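Local coordinates for peptide-binding protein (Photobacterium damsela subsp. piscicida, PDB 6SQX) that cleaves the peptidoglycan of potentially competing bacteria as a secreted NlpC/P60 endopeptidase, probably by a cysteine-type peptidase mechanism, at residues N120-N125 / S153-D158; I268-K273 / T278-N283; G326-L331 / F344-Y349; Y354-Q359 / K365-E370. All blocks are in the same frame, centred on the assembly; numbering follows the deposited sequence. Where two conformers were deposited one is given.

In the fold
Contacts 3 and 4 both belong to the NlpC/P60 domain and follow closely along the chain, helix 343-349 of contact 3 leading into strand 353-355 of contact 4; their centres lie about 20 Å apart. Contact 3 is near the middle of the chain, whereas contacts 1, 2 and 4 are peripheral, with 2 and 4 on opposite sides of the centre. The touching residues are mostly buried in contacts 1, 3 and 4, and contact 2 is only partly buried. The chemistry varies accordingly: contact 2 rests on backbone bonds of a hairpin, contact 1 on one isoleucine and a bridging water, contact 3 on a buried amide, and contact 4 on leucine, methionine and tyrosine packing.

Contact 1 of 4, residues N120-N125 / S153-D158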
loop_
_atom_site.group_PDB
_atom_site.type_symbol
_atom_site.label_atom_id
_atom_site.label_comp_id
_atom_site.label_asym_id
_atom_site.label_seq_id
_atom_site.Cartn_x
_atom_site.Cartn_y
_atom_site.Cartn_z
ATOM N N ASN A 120 -18.255 19.740 -10.688
ATOM C CA ASN A 120 -19.689 19.622 -10.941
ATOM C C ASN A 120 -20.001 18.451 -11.865
ATOM O O ASN A 120 -20.915 17.663 -11.595
ATOM C CB ASN A 120 -20.261 20.929 -11.493
ATOM C CG ASN A 120 -20.296 22.005 -10.450
ATOM O OD1 ASN A 120 -19.978 21.738 -9.285
ATOM N ND2 ASN A 120 -20.678 23.218 -10.836
ATOM N N SER A 121 -19.241 18.310 -12.955
ATOM C CA SER A 121 -19.511 17.223 -13.892
ATOM C C SER A 121 -19.261 15.872 -13.237
ATOM O O SER A 121 -19.981 14.900 -13.499
ATOM C CB SER A 121 -18.654 17.389 -15.148
ATOM O OG SER A 121 -17.314 16.985 -14.915
ATOM N N ILE A 122 -18.254 15.801 -12.377
ATOM C CA ILE A 122 -17.959 14.568 -11.662
ATOM C C ILE A 122 -19.075 14.233 -10.678
ATOM O O ILE A 122 -19.521 13.083 -10.592
ATOM C CB ILE A 122 -16.588 14.660 -10.976
ATOM C CG1 ILE A 122 -15.491 14.811 -12.030
ATOM C CG2 ILE A 122 -16.335 13.438 -10.083
ATOM C CD1 ILE A 122 -14.173 15.154 -11.443
ATOM N N SER A 123 -19.512 15.222 -9.892
ATOM C CA SER A 123 -20.596 15.000 -8.938
ATOM C C SER A 123 -21.858 14.523 -9.647
ATOM O O SER A 123 -22.549 13.610 -9.167
ATOM C CB SER A 123 -20.866 16.289 -8.156
ATOM O OG SER A 123 -22.074 16.204 -7.412
ATOM N N GLU A 124 -22.181 15.142 -10.788
ATOM C CA GLU A 124 -23.320 14.678 -11.582
ATOM C C GLU A 124 -23.172 13.204 -11.924
ATOM O O GLU A 124 -24.098 12.408 -11.721
ATOM C CB GLU A 124 -23.427 15.471 -12.886
ATOM C CG GLU A 124 -24.016 16.858 -12.789
ATOM C CD GLU A 124 -24.234 17.456 -14.165
ATOM O OE1 GLU A 124 -25.198 17.044 -14.846
ATOM O OE2 GLU A 124 -23.424 18.316 -14.576
ATOM N N ASN A 125 -22.009 12.828 -12.462
ATOM C CA ASN A 125 -21.786 11.456 -12.915
ATOM C C ASN A 125 -21.818 10.462 -11.758
ATOM O O ASN A 125 -22.154 9.285 -11.957
ATOM C CB ASN A 125 -20.436 11.398 -13.621
ATOM C CG ASN A 125 -20.281 10.179 -14.529
ATOM O OD1 ASN A 125 -21.259 9.664 -15.090
ATOM N ND2 ASN A 125 -19.035 9.730 -14.699
ATOM N N SER A 153 -10.429 8.556 -5.682
ATOM C CA SER A 153 -11.420 9.023 -4.716
ATOM C C SER A 153 -12.675 9.568 -5.380
ATOM O O SER A 153 -13.716 9.662 -4.716
ATOM C CB SER A 153 -10.802 10.069 -3.812
ATOM O OG SER A 153 -10.518 11.264 -4.508
ATOM N N LEU A 154 -12.600 9.988 -6.638
ATOM C CA LEU A 154 -13.697 10.452 -7.473
ATOM C C LEU A 154 -13.565 9.732 -8.802
ATOM O O LEU A 154 -12.454 9.342 -9.178
ATOM C CB LEU A 154 -13.556 11.957 -7.745
ATOM C CG LEU A 154 -13.728 12.871 -6.532
ATOM C CD1 LEU A 154 -13.398 14.307 -6.931
ATOM C CD2 LEU A 154 -15.172 12.761 -5.991
ATOM N N PRO A 155 -14.654 9.559 -9.537
ATOM C CA PRO A 155 -14.570 8.789 -10.809
ATOM C C PRO A 155 -13.997 9.628 -11.940
ATOM O O PRO A 155 -14.710 10.140 -12.817
ATOM C CB PRO A 155 -16.027 8.396 -11.067
ATOM C CG PRO A 155 -16.837 9.498 -10.390
ATOM C CD PRO A 155 -16.049 9.802 -9.124
ATOM N N THR A 156 -12.667 9.763 -11.914
ATOM C CA THR A 156 -11.964 10.540 -12.925
ATOM C C THR A 156 -10.513 10.104 -12.941
ATOM O O THR A 156 -9.947 9.754 -11.895
ATOM C CB THR A 156 -12.030 12.062 -12.655
ATOM O OG1 THR A 156 -11.360 12.801 -13.700
ATOM C CG2 THR A 156 -11.399 12.412 -11.314
ATOM N N SER A 157 -9.946 10.093 -14.145
ATOM C CA SER A 157 -8.516 9.893 -14.314
ATOM C C SER A 157 -7.743 11.198 -14.224
ATOM O O SER A 157 -6.503 11.172 -14.218
ATOM C CB SER A 157 -8.225 9.195 -15.643
ATOM O OG SER A 157 -8.755 9.941 -16.721
ATOM N N ASP A 158 -8.440 12.323 -14.157
ATOM C CA ASP A 158 -7.766 13.603 -14.034
ATOM C C ASP A 158 -7.240 13.732 -12.616
ATOM O O ASP A 158 -7.752 13.089 -11.692
ATOM C CB ASP A 158 -8.763 14.719 -14.316
ATOM C CG ASP A 158 -8.080 16.024 -14.744
ATOM O OD1 ASP A 158 -6.824 16.046 -14.834
ATOM O OD2 ASP A 158 -8.784 17.029 -15.004
HETATM O O HOH W 1 -17.001 11.419 -13.527
#
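Ile122 points from its helix at the bend formed by Leu154, Pro155 and Thr156, and its two branches divide the work. With CG1 beside the backbone N (chi1 -63°), CG2 is left anti to it and reaches Pro155 CD at 3.8 Å and Leu154 CB at 3.9 Å. The other branch runs on to CD1, which meets Thr156 CG2 at 3.9 Å. The Ile122 side chain stands at about a right angle to those of Leu154 and Thr156 and meets the Pro155 ring at a slant, a fit for which a beta-branched residue is well shaped.

The bend is an inverse gamma turn centred on Pro155, closed by a weak bond from Thr156 N to Leu154 O. An ST turn follows, Thr156 OG1 accepting from Asp158 N at 3.0 Å; the threonine thus turns its methyl to Ile122 and its hydroxyl to the backbone.

Beside the apolar patch, a water accepts from Asn125 ND2 (2.9 Å) and donates to Pro155 O (2.7 Å), while Asn125 OD1 accepts from Asp195 N. Leu154 also packs on Thr97 of helix 90-102 and, with Pro155, on Met126, so the loop after strand 149-152 is held against both helices 90-102 and 118-126.

Contact 2 of 4, residues I268-K273 / T278-N283; sequences IPVKDK and TLLTVN
Ile268 and Val282 form the apolar centre of this beta hairpin, made by strands 265-271 and 277-281. Ile268 CG1 sits between the backbone N and the carbonyl carbon (chi1 57°), which carries it to Val282 CG2 at 3.8 Å, the two side chains crossing at about a right angle. Leu280 shares that face, its CB 4.2 Å from Ile268 CG1. On the other face Leu279 bends over the neighbouring strand, its CD2 4.0 Å from Pro269 CA. Proline is tolerated on this side, because a non-hydrogen-bonded pair uses no N-H toward strand 277-281.

The pairs on either side carry four nearly straight bonds: Ile268 N and O both bond to Leu280, and Val270 N and O to Thr278. Strand 277-281 is outermost in a five-stranded antiparallel sheet with the same strand order as the sheet from strand 142-145 to strand 215-217, several of whose strands fall in the SH3 domain, consistent with a second SH3-like unit.

Toward the turn Val270 CG2 and Thr278 CG2 meet at 3.6 Å, and beyond them the character becomes polar. Asp272 turns its carboxylate to the connecting loop, OD2 paired with Thr276 OG1 and OD1 receiving a weak bond from Asn274 N.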
loop_
_atom_site.group_PDB
_atom_site.type_symbol
_atom_site.label_atom_id
_atom_site.label_comp_id
_atom_site.label_asym_id
_atom_site.label_seq_id
_atom_site.Cartn_x
_atom_site.Cartn_y
_atom_site.Cartn_z
ATOM N N ILE A 268 -6.725 -16.783 -14.314
ATOM C CA ILE A 268 -7.013 -15.383 -14.003
ATOM C C ILE A 268 -8.494 -15.143 -14.251
ATOM O O ILE A 268 -9.071 -15.705 -15.204
ATOM C CB ILE A 268 -6.164 -14.399 -14.833
ATOM C CG1 ILE A 268 -6.357 -14.642 -16.326
ATOM C CG2 ILE A 268 -4.704 -14.455 -14.440
ATOM C CD1 ILE A 268 -5.737 -13.561 -17.237
ATOM N N PRO A 269 -9.141 -14.312 -13.438
ATOM C CA PRO A 269 -10.553 -13.998 -13.679
ATOM C C PRO A 269 -10.640 -12.998 -14.810
ATOM O O PRO A 269 -9.862 -12.039 -14.878
ATOM C CB PRO A 269 -10.998 -13.334 -12.366
ATOM C CG PRO A 269 -9.701 -12.686 -11.841
ATOM C CD PRO A 269 -8.616 -13.690 -12.211
ATOM N N VAL A 270 -11.582 -13.237 -15.710
ATOM C CA VAL A 270 -11.844 -12.311 -16.796
ATOM C C VAL A 270 -13.337 -12.026 -16.837
ATOM O O VAL A 270 -14.163 -12.812 -16.353
ATOM C CB VAL A 270 -11.310 -12.837 -18.152
ATOM C CG1 VAL A 270 -9.775 -12.975 -18.123
ATOM C CG2 VAL A 270 -11.997 -14.158 -18.515
ATOM N N LYS A 271 -13.686 -10.852 -17.384
ATOM C CA LYS A 271 -15.087 -10.435 -17.420
ATOM C C LYS A 271 -15.774 -11.045 -18.636
ATOM O O LYS A 271 -15.348 -10.820 -19.780
ATOM C CB LYS A 271 -15.168 -8.905 -17.434
ATOM C CG LYS A 271 -16.547 -8.320 -17.196
ATOM C CD LYS A 271 -16.409 -6.843 -16.972
ATOM C CE LYS A 271 -17.690 -6.231 -16.435
ATOM N NZ LYS A 271 -17.417 -4.817 -16.034
ATOM N N ASP A 272 -16.838 -11.812 -18.392
ATOM C CA ASP A 272 -17.603 -12.430 -19.467
ATOM C C ASP A 272 -18.602 -11.433 -20.069
ATOM O O ASP A 272 -18.755 -10.299 -19.600
ATOM C CB ASP A 272 -18.197 -13.769 -18.996
ATOM C CG ASP A 272 -19.539 -13.641 -18.238
ATOM O OD1 ASP A 272 -20.159 -12.564 -18.174
ATOM O OD2 ASP A 272 -20.001 -14.680 -17.704
ATOM N N LYS A 273 -19.315 -11.865 -21.118
ATOM C CA LYS A 273 -20.220 -10.957 -21.818
ATOM C C LYS A 273 -21.373 -10.478 -20.943
ATOM O O LYS A 273 -21.959 -9.427 -21.225
ATOM C CB LYS A 273 -20.750 -11.607 -23.101
ATOM C CG LYS A 273 -19.770 -11.581 -24.268
ATOM C CD LYS A 273 -20.469 -11.876 -25.602
ATOM C CE LYS A 273 -19.489 -11.783 -26.769
ATOM N NZ LYS A 273 -20.172 -11.818 -28.098
ATOM N N THR A 278 -15.232 -15.160 -15.002
ATOM C CA THR A 278 -14.942 -16.556 -15.267
ATOM C C THR A 278 -13.428 -16.725 -15.265
ATOM O O THR A 278 -12.683 -15.814 -15.618
ATOM C CB THR A 278 -15.545 -16.983 -16.609
ATOM O OG1 THR A 278 -15.468 -18.406 -16.739
ATOM C CG2 THR A 278 -14.800 -16.313 -17.767
ATOM N N LEU A 279 -12.968 -17.902 -14.834
ATOM C CA LEU A 279 -11.538 -18.156 -14.817
ATOM C C LEU A 279 -11.025 -18.565 -16.198
ATOM O O LEU A 279 -11.619 -19.405 -16.888
ATOM C CB LEU A 279 -11.201 -19.238 -13.796
ATOM C CG LEU A 279 -11.459 -18.872 -12.340
ATOM C CD1 LEU A 279 -11.055 -20.062 -11.477
ATOM C CD2 LEU A 279 -10.686 -17.623 -11.904
ATOM N N LEU A 280 -9.898 -17.977 -16.584
ATOM C CA LEU A 280 -9.208 -18.323 -17.822
ATOM C C LEU A 280 -7.858 -18.932 -17.487
ATOM O O LEU A 280 -7.086 -18.331 -16.738
ATOM C CB LEU A 280 -8.978 -17.056 -18.640
ATOM C CG LEU A 280 -8.067 -17.166 -19.866
ATOM C CD1 LEU A 280 -8.791 -17.994 -20.926
ATOM C CD2 LEU A 280 -7.673 -15.778 -20.397
ATOM N N THR A 281 -7.558 -20.098 -18.067
ATOM C CA THR A 281 -6.247 -20.711 -17.874
ATOM C C THR A 281 -5.193 -20.023 -18.744
ATOM O O THR A 281 -5.397 -19.827 -19.949
ATOM C CB THR A 281 -6.307 -22.190 -18.246
ATOM O OG1 THR A 281 -7.193 -22.858 -17.359
ATOM C CG2 THR A 281 -4.937 -22.834 -18.119
ATOM N N VAL A 282 -4.063 -19.670 -18.138
ATOM C CA VAL A 282 -2.962 -18.989 -18.815
ATOM C C VAL A 282 -1.848 -19.987 -19.093
ATOM O O VAL A 282 -1.500 -20.794 -18.229
ATOM C CB VAL A 282 -2.441 -17.849 -17.911
ATOM C CG1 VAL A 282 -1.327 -17.062 -18.589
ATOM C CG2 VAL A 282 -3.580 -16.915 -17.496
ATOM N N ASN A 283 -1.273 -19.938 -20.289
ATOM C CA ASN A 283 -0.059 -20.731 -20.539
ATOM C C ASN A 283 1.064 -20.217 -19.639
ATOM O O ASN A 283 1.483 -19.061 -19.754
ATOM C CB ASN A 283 0.333 -20.640 -22.008
ATOM C CG ASN A 283 -0.523 -21.554 -22.899
ATOM O OD1 ASN A 283 -0.895 -22.668 -22.498
ATOM N ND2 ASN A 283 -0.850 -21.081 -24.102
#

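Contact 3 of 4, residues G326-L331 / F344-Y349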
loop_
_atom_site.group_PDB
_atom_site.type_symbol
_atom_site.label_atom_id
_atom_site.label_comp_id
_atom_site.label_asym_id
_atom_site.label_seq_id
_atom_site.Cartn_x
_atom_site.Cartn_y
_atom_site.Cartn_z
ATOM N N GLY A 326 1.754 1.340 1.390
ATOM C CA GLY A 326 1.367 0.344 0.403
ATOM C C GLY A 326 2.475 -0.664 0.154
ATOM O O GLY A 326 2.208 -1.844 -0.078
ATOM N N LEU A 327 3.732 -0.203 0.187
ATOM C CA LEU A 327 4.854 -1.128 0.024
ATOM C C LEU A 327 4.793 -2.229 1.074
ATOM O O LEU A 327 4.974 -3.431 0.775
ATOM C CB LEU A 327 6.161 -0.355 0.195
ATOM C CG LEU A 327 7.421 -1.212 0.314
ATOM C CD1 LEU A 327 7.749 -1.931 -1.056
ATOM C CD2 LEU A 327 8.634 -0.373 0.806
ATOM N N LEU A 328 4.601 -1.831 2.340
ATOM C CA LEU A 328 4.617 -2.813 3.418
ATOM C C LEU A 328 3.413 -3.749 3.347
ATOM O O LEU A 328 3.557 -4.968 3.529
ATOM C CB LEU A 328 4.673 -2.112 4.792
ATOM C CG LEU A 328 5.820 -1.095 4.885
ATOM C CD1 LEU A 328 5.834 -0.475 6.321
ATOM C CD2 LEU A 328 7.191 -1.713 4.555
ATOM N N LYS A 329 2.217 -3.198 3.097
ATOM C CA LYS A 329 1.044 -4.047 2.922
ATOM C C LYS A 329 1.289 -5.082 1.820
ATOM O O LYS A 329 0.956 -6.268 1.966
ATOM C CB LYS A 329 -0.162 -3.148 2.610
ATOM C CG LYS A 329 -1.451 -3.932 2.332
ATOM C CD LYS A 329 -2.633 -3.008 2.128
ATOM C CE LYS A 329 -3.877 -3.715 1.644
ATOM N NZ LYS A 329 -4.363 -4.720 2.669
ATOM N N ARG A 330 1.932 -4.655 0.716
ATOM C CA ARG A 330 2.125 -5.542 -0.415
ATOM C C ARG A 330 3.128 -6.641 -0.058
ATOM O O ARG A 330 2.890 -7.827 -0.326
ATOM C CB ARG A 330 2.604 -4.687 -1.594
ATOM C CG ARG A 330 2.707 -5.464 -2.896
ATOM C CD ARG A 330 3.156 -4.503 -4.008
ATOM N NE ARG A 330 3.141 -5.214 -5.278
ATOM C CZ ARG A 330 3.574 -4.698 -6.413
ATOM N NH1 ARG A 330 4.048 -3.443 -6.432
ATOM N NH2 ARG A 330 3.516 -5.461 -7.520
ATOM N N LEU A 331 4.283 -6.257 0.522
ATOM C CA LEU A 331 5.283 -7.261 0.886
ATOM C C LEU A 331 4.645 -8.333 1.774
ATOM O O LEU A 331 4.802 -9.541 1.553
ATOM C CB LEU A 331 6.452 -6.600 1.628
ATOM C CG LEU A 331 7.439 -7.563 2.340
ATOM C CD1 LEU A 331 8.229 -8.303 1.284
ATOM C CD2 LEU A 331 8.362 -6.821 3.321
ATOM N N PHE A 344 -1.320 5.324 9.329
ATOM C CA PHE A 344 -1.948 5.490 10.642
ATOM C C PHE A 344 -2.625 4.197 11.076
ATOM O O PHE A 344 -2.526 3.780 12.244
ATOM C CB PHE A 344 -2.976 6.613 10.603
ATOM C CG PHE A 344 -3.759 6.733 11.878
ATOM C CD1 PHE A 344 -3.279 7.495 12.937
ATOM C CD2 PHE A 344 -4.965 6.057 12.029
ATOM C CE1 PHE A 344 -3.997 7.598 14.141
ATOM C CE2 PHE A 344 -5.683 6.160 13.229
ATOM C CZ PHE A 344 -5.183 6.929 14.279
ATOM N N TYR A 345 -3.333 3.548 10.148
ATOM C CA TYR A 345 -4.035 2.328 10.516
ATOM C C TYR A 345 -3.078 1.164 10.717
ATOM O O TYR A 345 -3.322 0.297 11.567
ATOM C CB TYR A 345 -5.144 2.022 9.507
ATOM C CG TYR A 345 -6.260 3.037 9.600
ATOM C CD1 TYR A 345 -7.259 2.897 10.559
ATOM C CD2 TYR A 345 -6.304 4.149 8.757
ATOM C CE1 TYR A 345 -8.272 3.842 10.662
ATOM C CE2 TYR A 345 -7.311 5.093 8.844
ATOM C CZ TYR A 345 -8.291 4.937 9.805
ATOM O OH TYR A 345 -9.287 5.859 9.918
ATOM N N GLN A 346 -1.969 1.125 9.953
ATOM C CA GLN A 346 -0.951 0.106 10.217
ATOM C C GLN A 346 -0.369 0.286 11.609
ATOM O O GLN A 346 -0.307 -0.671 12.405
ATOM C CB GLN A 346 0.163 0.168 9.150
ATOM C CG GLN A 346 -0.347 -0.238 7.763
ATOM C CD GLN A 346 0.721 -0.166 6.702
ATOM O OE1 GLN A 346 1.773 0.431 6.909
ATOM N NE2 GLN A 346 0.426 -0.730 5.545
ATOM N N ALA A 347 0.033 1.526 11.926
ATOM C CA ALA A 347 0.694 1.786 13.203
ATOM C C ALA A 347 -0.214 1.465 14.380
ATOM O O ALA A 347 0.251 0.963 15.402
ATOM C CB ALA A 347 1.126 3.242 13.288
ATOM N N ASN A 348 -1.513 1.744 14.251
ATOM C CA ASN A 348 -2.435 1.598 15.367
ATOM C C ASN A 348 -3.167 0.264 15.407
ATOM O O ASN A 348 -3.603 -0.151 16.489
ATOM C CB ASN A 348 -3.407 2.775 15.367
ATOM C CG ASN A 348 -2.753 4.030 15.879
ATOM O OD1 ASN A 348 -2.745 4.274 17.093
ATOM N ND2 ASN A 348 -2.212 4.847 14.979
ATOM N N TYR A 349 -3.329 -0.424 14.276
ATOM C CA TYR A 349 -4.192 -1.602 14.241
ATOM C C TYR A 349 -3.506 -2.873 13.779
ATOM O O TYR A 349 -4.137 -3.938 13.812
ATOM C CB TYR A 349 -5.452 -1.359 13.385
ATOM C CG TYR A 349 -6.290 -0.227 13.965
ATOM C CD1 TYR A 349 -7.134 -0.440 15.062
ATOM C CD2 TYR A 349 -6.234 1.056 13.425
ATOM C CE1 TYR A 349 -7.848 0.604 15.597
ATOM C CE2 TYR A 349 -6.930 2.098 13.982
ATOM C CZ TYR A 349 -7.763 1.857 15.053
ATOM O OH TYR A 349 -8.483 2.902 15.596
#
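Gln346 extends from helix 343-349 to helix 326-334 and lays its carboxamide against the backbone and CB of Lys329. NE2 lies 3.8 Å from Lys329 CB and 3.9 Å from Lys329 N, without a hydrogen bond to either. On the other side of the amide, OE1 faces Leu328 CD1 at 4.2 Å. CG stands anti to the carbonyl carbon (chi1 -67°) and the chain continues straight beyond it, so the long side chain spans helices whose nearest CA atoms, those of Lys329 and Gln346, are 8.6 Å apart.

The amide is fixed by NE2, which donates to Pro340 O and Ser325 O and so ties helix 343-349 both to the connecting loop and to the start of the other helix. OE1, by contrast, is buried beside the Leu328 methyl without any partner in the model. Lys329 leaves the contact: its chain bends at the end (chi4 63°), bringing NZ to Leu339 O, with a cation-pi contact to Trp338.

These helices belong to the papain-like NlpC/P60 fold, in which a helix carrying the nucleophilic cysteine at its start packs on the central beta-sheet. Cys324, oxidised here to cysteinesulfonic acid, immediately precedes Ser325 and lies at that end of helix 326-334, consistent with this role. Leu328 and Gln346 both press on Leu383 and Ile396 of that sheet, leucine supplying the apolar filling.

Further out, Asn348 folds back on its own helix: ND2 donates to Phe344 O at 3.0 Å, nearly straight at 167°, and the same oxygen also accepts from Asn348 N.

Contact 4 of 4, residues Y354-Q359 / K365-E370; sequences YSMYDQ and KELLVE
Leu367 CD2 makes the two closest apolar contacts, lying 3.8 Å from Met356 SD and 4.0 Å from Tyr354 CE2, with an oblique approach to the tyrosine ring. Met356 crosses Leu367 at about a right angle; its chain bends at the last torsion (chi3 -88°), folding the methyl so that CE too comes within 4.1 Å of Leu367 CD2. SD also reaches Leu368 CD1 at 4.3 Å. Methionine suits the place because its flexible, polarisable thioether can lie against the ends of both leucines, which come from one side.

Here the edge strand 353-355 of the six-stranded sheet of the NlpC/P60 unit runs into a type I turn, Met356 to Gln359, and the chain returns as helix 361-370, from which Leu367 points back at Tyr354 and Met356.

Hydrogen bonds do not cross between the segments but shape the strand side. Gln359 NE2 donates to Tyr354 OH at 2.8 Å, the hydroxyl lying in the amide plane; the bond is bent (143° at the hydrogen) but may help to restrain the tyrosine ring. Ser355 OG accepts from Tyr357 N at 3.2 Å in an ST turn. Arg364 NH2, bonded to Met356 O, ties the turn to the helix, and Leu368 O is bonded to Tyr399 OH of strand 395-405.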
loop_
_atom_site.group_PDB
_atom_site.type_symbol
_atom_site.label_atom_id
_atom_site.label_comp_id
_atom_site.label_asym_id
_atom_site.label_seq_id
_atom_site.Cartn_x
_atom_site.Cartn_y
_atom_site.Cartn_z
ATOM N N TYR A 354 3.389 1.516 20.337
ATOM C CA TYR A 354 4.215 2.046 21.411
ATOM C C TYR A 354 4.690 3.419 20.961
ATOM O O TYR A 354 5.542 3.524 20.064
ATOM C CB TYR A 354 5.395 1.117 21.691
ATOM C CG TYR A 354 6.321 1.648 22.748
ATOM C CD1 TYR A 354 5.875 1.858 24.050
ATOM C CD2 TYR A 354 7.643 1.948 22.449
ATOM C CE1 TYR A 354 6.722 2.352 25.012
ATOM C CE2 TYR A 354 8.504 2.441 23.418
ATOM C CZ TYR A 354 8.033 2.650 24.694
ATOM O OH TYR A 354 8.877 3.129 25.669
ATOM N N SER A 355 4.148 4.468 21.573
ATOM C CA SER A 355 4.491 5.838 21.213
ATOM C C SER A 355 5.702 6.320 22.004
ATOM O O SER A 355 5.742 6.223 23.238
ATOM C CB SER A 355 3.312 6.778 21.461
ATOM O OG SER A 355 3.743 8.136 21.478
ATOM N N MET A 356 6.671 6.886 21.291
ATOM C CA MET A 356 7.868 7.469 21.882
ATOM C C MET A 356 7.824 8.991 21.812
ATOM O O MET A 356 8.863 9.653 21.820
ATOM C CB MET A 356 9.117 6.907 21.204
ATOM C CG MET A 356 9.434 5.495 21.661
ATOM S SD MET A 356 10.632 4.637 20.631
ATOM C CE MET A 356 9.507 3.928 19.439
ATOM N N TYR A 357 6.607 9.543 21.756
ATOM C CA TYR A 357 6.380 10.988 21.801
ATOM C C TYR A 357 7.082 11.656 22.981
ATOM O O TYR A 357 7.579 12.781 22.862
ATOM C CB TYR A 357 4.868 11.230 21.917
ATOM C CG TYR A 357 4.455 12.655 22.220
ATOM C CD1 TYR A 357 4.420 13.614 21.227
ATOM C CD2 TYR A 357 4.058 13.029 23.495
ATOM C CE1 TYR A 357 4.036 14.915 21.477
ATOM C CE2 TYR A 357 3.678 14.328 23.761
ATOM C CZ TYR A 357 3.654 15.268 22.748
ATOM O OH TYR A 357 3.265 16.566 23.018
ATOM N N ASP A 358 7.097 11.012 24.139
ATOM C CA ASP A 358 7.695 11.667 25.292
ATOM C C ASP A 358 9.168 11.333 25.462
ATOM O O ASP A 358 9.719 11.561 26.539
ATOM C CB ASP A 358 6.898 11.363 26.565
ATOM C CG ASP A 358 6.765 9.886 26.829
ATOM O OD1 ASP A 358 7.170 9.071 25.964
ATOM O OD2 ASP A 358 6.246 9.536 27.913
ATOM N N GLN A 359 9.824 10.808 24.428
ATOM C CA GLN A 359 11.176 10.288 24.573
ATOM C C GLN A 359 12.144 11.006 23.647
ATOM O O GLN A 359 11.802 11.347 22.514
ATOM C CB GLN A 359 11.212 8.788 24.356
ATOM C CG GLN A 359 10.120 8.099 25.140
ATOM C CD GLN A 359 10.475 6.696 25.500
ATOM O OE1 GLN A 359 11.617 6.409 25.873
ATOM N NE2 GLN A 359 9.495 5.797 25.407
ATOM N N LYS A 365 17.063 6.185 20.093
ATOM C CA LYS A 365 18.179 5.421 19.553
ATOM C C LYS A 365 18.584 4.295 20.495
ATOM O O LYS A 365 18.962 3.210 20.044
ATOM C CB LYS A 365 19.348 6.348 19.277
ATOM C CG LYS A 365 19.098 7.246 18.098
ATOM C CD LYS A 365 20.301 8.114 17.773
ATOM C CE LYS A 365 20.094 8.800 16.423
ATOM N NZ LYS A 365 21.118 9.841 16.150
ATOM N N GLU A 366 18.490 4.521 21.805
ATOM C CA GLU A 366 18.766 3.449 22.760
ATOM C C GLU A 366 17.881 2.231 22.508
ATOM O O GLU A 366 18.359 1.087 22.535
ATOM C CB GLU A 366 18.544 3.964 24.188
ATOM C CG GLU A 366 19.720 4.710 24.766
ATOM C CD GLU A 366 20.919 3.804 24.999
ATOM O OE1 GLU A 366 20.717 2.598 25.272
ATOM O OE2 GLU A 366 22.066 4.298 24.905
ATOM N N LEU A 367 16.589 2.453 22.255
ATOM C CA LEU A 367 15.692 1.330 22.002
ATOM C C LEU A 367 16.002 0.673 20.665
ATOM O O LEU A 367 16.178 -0.551 20.596
ATOM C CB LEU A 367 14.228 1.771 22.059
ATOM C CG LEU A 367 13.249 0.682 21.567
ATOM C CD1 LEU A 367 13.344 -0.646 22.363
ATOM C CD2 LEU A 367 11.796 1.189 21.550
ATOM N N LEU A 368 16.057 1.461 19.587
ATOM C CA LEU A 368 16.144 0.858 18.263
ATOM C C LEU A 368 17.543 0.370 17.902
ATOM O O LEU A 368 17.678 -0.507 17.035
ATOM C CB LEU A 368 15.623 1.827 17.188
ATOM C CG LEU A 368 14.123 1.848 16.918
ATOM C CD1 LEU A 368 13.348 2.422 18.103
ATOM C CD2 LEU A 368 13.865 2.666 15.656
ATOM N N VAL A 369 18.581 0.916 18.524
ATOM C CA VAL A 369 19.949 0.564 18.198
ATOM C C VAL A 369 20.497 -0.461 19.167
ATOM O O VAL A 369 21.045 -1.479 18.757
ATOM C CB VAL A 369 20.847 1.820 18.106
ATOM C CG1 VAL A 369 22.287 1.428 17.758
ATOM C CG2 VAL A 369 20.289 2.806 17.080
ATOM N N GLU A 370 20.338 -0.215 20.468
ATOM C CA GLU A 370 20.893 -1.094 21.482
ATOM C C GLU A 370 19.880 -2.075 22.048
ATOM O O GLU A 370 20.270 -2.954 22.818
ATOM C CB GLU A 370 21.510 -0.272 22.622
ATOM C CG GLU A 370 22.457 0.839 22.162
ATOM C CD GLU A 370 23.729 0.316 21.495
ATOM O OE1 GLU A 370 23.976 -0.918 21.527
ATOM O OE2 GLU A 370 24.483 1.152 20.939
#